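Local coordinates for MexT protein (Pseudomonas aeruginosa, PDB 6L33) that probably acts as a LysR-type, DNA-binding transcriptional activator of the MexEF-OprN efflux pump, represented here by its regulatory domain, at residues 20-25 and 200-205. Numbering follows the deposited sequence.
Sequences FGLLPP and SRISMF
F205 lays its ring against P25 where the segment 200-205, on helix 193-203, passes helix 18-33, in one of the two α/β lobes of a LysR regulatory domain with the periplasmic-binding-protein fold. From the CB of F205 the side chain leaves with CG anti to its own carbonyl carbon (chi1 -65°), which carries the ring to the proline. P25 meets a single face of it. P25 CB lies above that face, just outside the CD1-CE1 bond, at 3.5 Å from CD1 and 3.6 Å from CE1. P25 O stands over the CZ end, 3.3 Å from CZ and 3.8 Å from CE2, so this is no end-on C-H···O approach; P25 C sits 3.8 Å above the ring plane, displaced toward the rim. A flat, wide phenyl group can thus span both the proline's CB and its carbonyl, with R29 as a further neighbour. Proline offers it a compact apolar surface; with no N-H, P24 and P25 also leave helix 18-33 kinked here. Deeper in, two branched aliphatic side chains cross at about a right angle. L22 CD1 rests 3.8 Å from I202 CG2, both residues being apolar and buried between the helices; I202 also packs on L26 and, toward the sheet, on M183 of strand 181-186. The backbone N of F205 donates to I202 O at 3.0 Å, tying together the two contact residues of this segment.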
ATOM      1  N   PHE B  20       1.434  10.489  -0.328  1.00 26.20           N
ATOM      2  CA  PHE B  20       2.280  11.069   0.712  1.00 33.16           C
ATOM      3  C   PHE B  20       2.286  12.592   0.645  1.00 33.10           C
ATOM      4  O   PHE B  20       2.150  13.268   1.670  1.00 35.74           O
ATOM      5  CB  PHE B  20       3.702  10.520   0.597  1.00 31.91           C
ATOM      6  CG  PHE B  20       3.851   9.123   1.120  1.00 44.21           C
ATOM      7  CD1 PHE B  20       4.024   8.890   2.475  1.00 37.05           C
ATOM      8  CD2 PHE B  20       3.814   8.042   0.258  1.00 37.35           C
ATOM      9  CE1 PHE B  20       4.158   7.601   2.959  1.00 38.22           C
ATOM     10  CE2 PHE B  20       3.946   6.753   0.734  1.00 40.76           C
ATOM     11  CZ  PHE B  20       4.120   6.532   2.087  1.00 43.87           C
ATOM     12  N   GLY B  21       2.444  13.151  -0.552  1.00 37.48           N
ATOM     13  CA  GLY B  21       2.542  14.589  -0.695  1.00 27.64           C
ATOM     14  C   GLY B  21       1.213  15.300  -0.850  1.00 32.93           C
ATOM     15  O   GLY B  21       1.029  16.398  -0.321  1.00 31.06           O
ATOM     16  N   LEU B  22       0.274  14.679  -1.568  1.00 26.58           N
ATOM     17  CA  LEU B  22      -0.979  15.348  -1.903  1.00 18.96           C
ATOM     18  C   LEU B  22      -1.951  15.362  -0.730  1.00 31.53           C
ATOM     19  O   LEU B  22      -2.616  16.376  -0.483  1.00 28.86           O
ATOM     20  CB  LEU B  22      -1.620  14.665  -3.114  1.00 27.11           C
ATOM     21  CG  LEU B  22      -2.906  15.232  -3.730  1.00 30.29           C
ATOM     22  CD1 LEU B  22      -2.931  14.934  -5.220  1.00 32.29           C
ATOM     23  CD2 LEU B  22      -4.154  14.668  -3.067  1.00 38.25           C
ATOM     24  N   LEU B  23      -2.050  14.250  -0.005  1.00 32.19           N
ATOM     25  CA  LEU B  23      -3.121  14.085   0.978  1.00 24.32           C
ATOM     26  C   LEU B  23      -3.048  15.073   2.138  1.00 29.24           C
ATOM     27  O   LEU B  23      -4.085  15.680   2.459  1.00 26.96           O
ATOM     28  CB  LEU B  23      -3.132  12.632   1.469  1.00 29.34           C
ATOM     29  CG  LEU B  23      -4.460  11.958   1.821  1.00 26.78           C
ATOM     30  CD1 LEU B  23      -4.255  10.496   2.134  1.00 28.75           C
ATOM     31  CD2 LEU B  23      -5.088  12.625   3.001  1.00 38.38           C
ATOM     32  N   PRO B  24      -1.912  15.276   2.815  1.00 24.61           N
ATOM     33  CA  PRO B  24      -1.914  16.130   4.020  1.00 27.20           C
ATOM     34  C   PRO B  24      -2.365  17.556   3.729  1.00 33.49           C
ATOM     35  O   PRO B  24      -3.260  18.060   4.423  1.00 31.91           O
ATOM     36  CB  PRO B  24      -0.457  16.072   4.504  1.00 28.29           C
ATOM     37  CG  PRO B  24       0.033  14.764   4.006  1.00 31.46           C
ATOM     38  CD  PRO B  24      -0.621  14.576   2.664  1.00 24.83           C
ATOM     39  N   PRO B  25      -1.797  18.252   2.730  1.00 31.35           N
ATOM     40  CA  PRO B  25      -2.305  19.606   2.459  1.00 30.02           C
ATOM     41  C   PRO B  25      -3.728  19.610   1.935  1.00 32.38           C
ATOM     42  O   PRO B  25      -4.480  20.551   2.218  1.00 30.52           O
ATOM     43  CB  PRO B  25      -1.319  20.154   1.418  1.00 29.97           C
ATOM     44  CG  PRO B  25      -0.823  18.956   0.725  1.00 33.35           C
ATOM     45  CD  PRO B  25      -0.707  17.911   1.793  1.00 26.94           C
ATOM     46  N   SER B 200     -11.142  20.653  -8.598  1.00 26.82           N
ATOM     47  CA  SER B 200     -10.441  21.930  -8.508  1.00 30.73           C
ATOM     48  C   SER B 200      -9.666  22.042  -7.202  1.00 32.80           C
ATOM     49  O   SER B 200      -8.629  22.715  -7.152  1.00 35.06           O
ATOM     50  CB  SER B 200     -11.426  23.092  -8.654  1.00 30.39           C
ATOM     51  OG  SER B 200     -12.337  23.143  -7.570  1.00 35.73           O
ATOM     52  N   ARG B 201     -10.134  21.377  -6.144  1.00 32.16           N
ATOM     53  CA  ARG B 201      -9.401  21.392  -4.882  1.00 31.54           C
ATOM     54  C   ARG B 201      -8.171  20.492  -4.940  1.00 31.28           C
ATOM     55  O   ARG B 201      -7.134  20.825  -4.356  1.00 35.06           O
ATOM     56  CB  ARG B 201     -10.320  20.981  -3.730  1.00 31.35           C
ATOM     57  CG  ARG B 201     -10.920  22.159  -2.963  1.00 36.65           C
ATOM     58  CD  ARG B 201     -11.661  23.102  -3.900  1.00 40.81           C
ATOM     59  NE  ARG B 201     -12.087  24.336  -3.249  1.00 45.05           N
ATOM     60  CZ  ARG B 201     -12.717  25.327  -3.873  1.00 46.64           C
ATOM     61  NH1 ARG B 201     -12.994  25.227  -5.166  1.00 43.11           N
ATOM     62  NH2 ARG B 201     -13.071  26.418  -3.205  1.00 52.24           N
ATOM     63  N   ILE B 202      -8.260  19.353  -5.634  1.00 29.43           N
ATOM     64  CA  ILE B 202      -7.078  18.515  -5.824  1.00 35.31           C
ATOM     65  C   ILE B 202      -6.033  19.251  -6.651  1.00 32.41           C
ATOM     66  O   ILE B 202      -4.835  19.216  -6.342  1.00 30.63           O
ATOM     67  CB  ILE B 202      -7.455  17.173  -6.481  1.00 26.78           C
ATOM     68  CG1 ILE B 202      -8.502  16.429  -5.654  1.00 31.62           C
ATOM     69  CG2 ILE B 202      -6.208  16.311  -6.657  1.00 24.06           C
ATOM     70  CD1 ILE B 202      -7.915  15.494  -4.632  1.00 39.55           C
ATOM     71  N   SER B 203      -6.468  19.925  -7.719  1.00 30.88           N
ATOM     72  CA  SER B 203      -5.536  20.617  -8.601  1.00 34.66           C
ATOM     73  C   SER B 203      -4.835  21.777  -7.909  1.00 38.47           C
ATOM     74  O   SER B 203      -3.770  22.205  -8.366  1.00 43.55           O
ATOM     75  CB  SER B 203      -6.266  21.118  -9.847  1.00 32.22           C
ATOM     76  OG  SER B 203      -6.899  20.048 -10.528  1.00 45.33           O
HETATM   77  N   MSE B 204      -5.398  22.280  -6.817  1.00 39.34           N
HETATM   78  CA  MSE B 204      -4.803  23.373  -6.062  1.00 36.96           C
HETATM   79  C   MSE B 204      -3.517  22.926  -5.364  1.00 35.26           C
HETATM   80  O   MSE B 204      -2.728  23.754  -4.910  1.00 40.47           O
HETATM   81  CB  MSE B 204      -5.813  23.908  -5.043  1.00 32.71           C
HETATM   82  CG  MSE B 204      -5.428  25.209  -4.364  1.00 47.86           C
HETATM   83 SE   MSE B 204      -6.489  25.515  -2.758  1.00121.40          SE
HETATM   84  CE  MSE B 204      -8.204  24.856  -3.409  1.00 37.31           C
ATOM     85  N   PHE B 205      -3.302  21.612  -5.295  1.00 30.29           N
ATOM     86  CA  PHE B 205      -2.151  21.053  -4.601  1.00 36.88           C
ATOM     87  C   PHE B 205      -1.249  20.203  -5.486  1.00 42.35           C
ATOM     88  O   PHE B 205      -0.213  19.726  -5.006  1.00 47.71           O
ATOM     89  CB  PHE B 205      -2.614  20.225  -3.395  1.00 38.65           C
ATOM     90  CG  PHE B 205      -3.299  21.038  -2.338  1.00 28.45           C
ATOM     91  CD1 PHE B 205      -2.562  21.811  -1.458  1.00 35.13           C
ATOM     92  CD2 PHE B 205      -4.679  21.043  -2.233  1.00 36.57           C
ATOM     93  CE1 PHE B 205      -3.189  22.568  -0.486  1.00 43.51           C
ATOM     94  CE2 PHE B 205      -5.311  21.797  -1.264  1.00 44.85           C
ATOM     95  CZ  PHE B 205      -4.565  22.560  -0.389  1.00 42.26           C
TER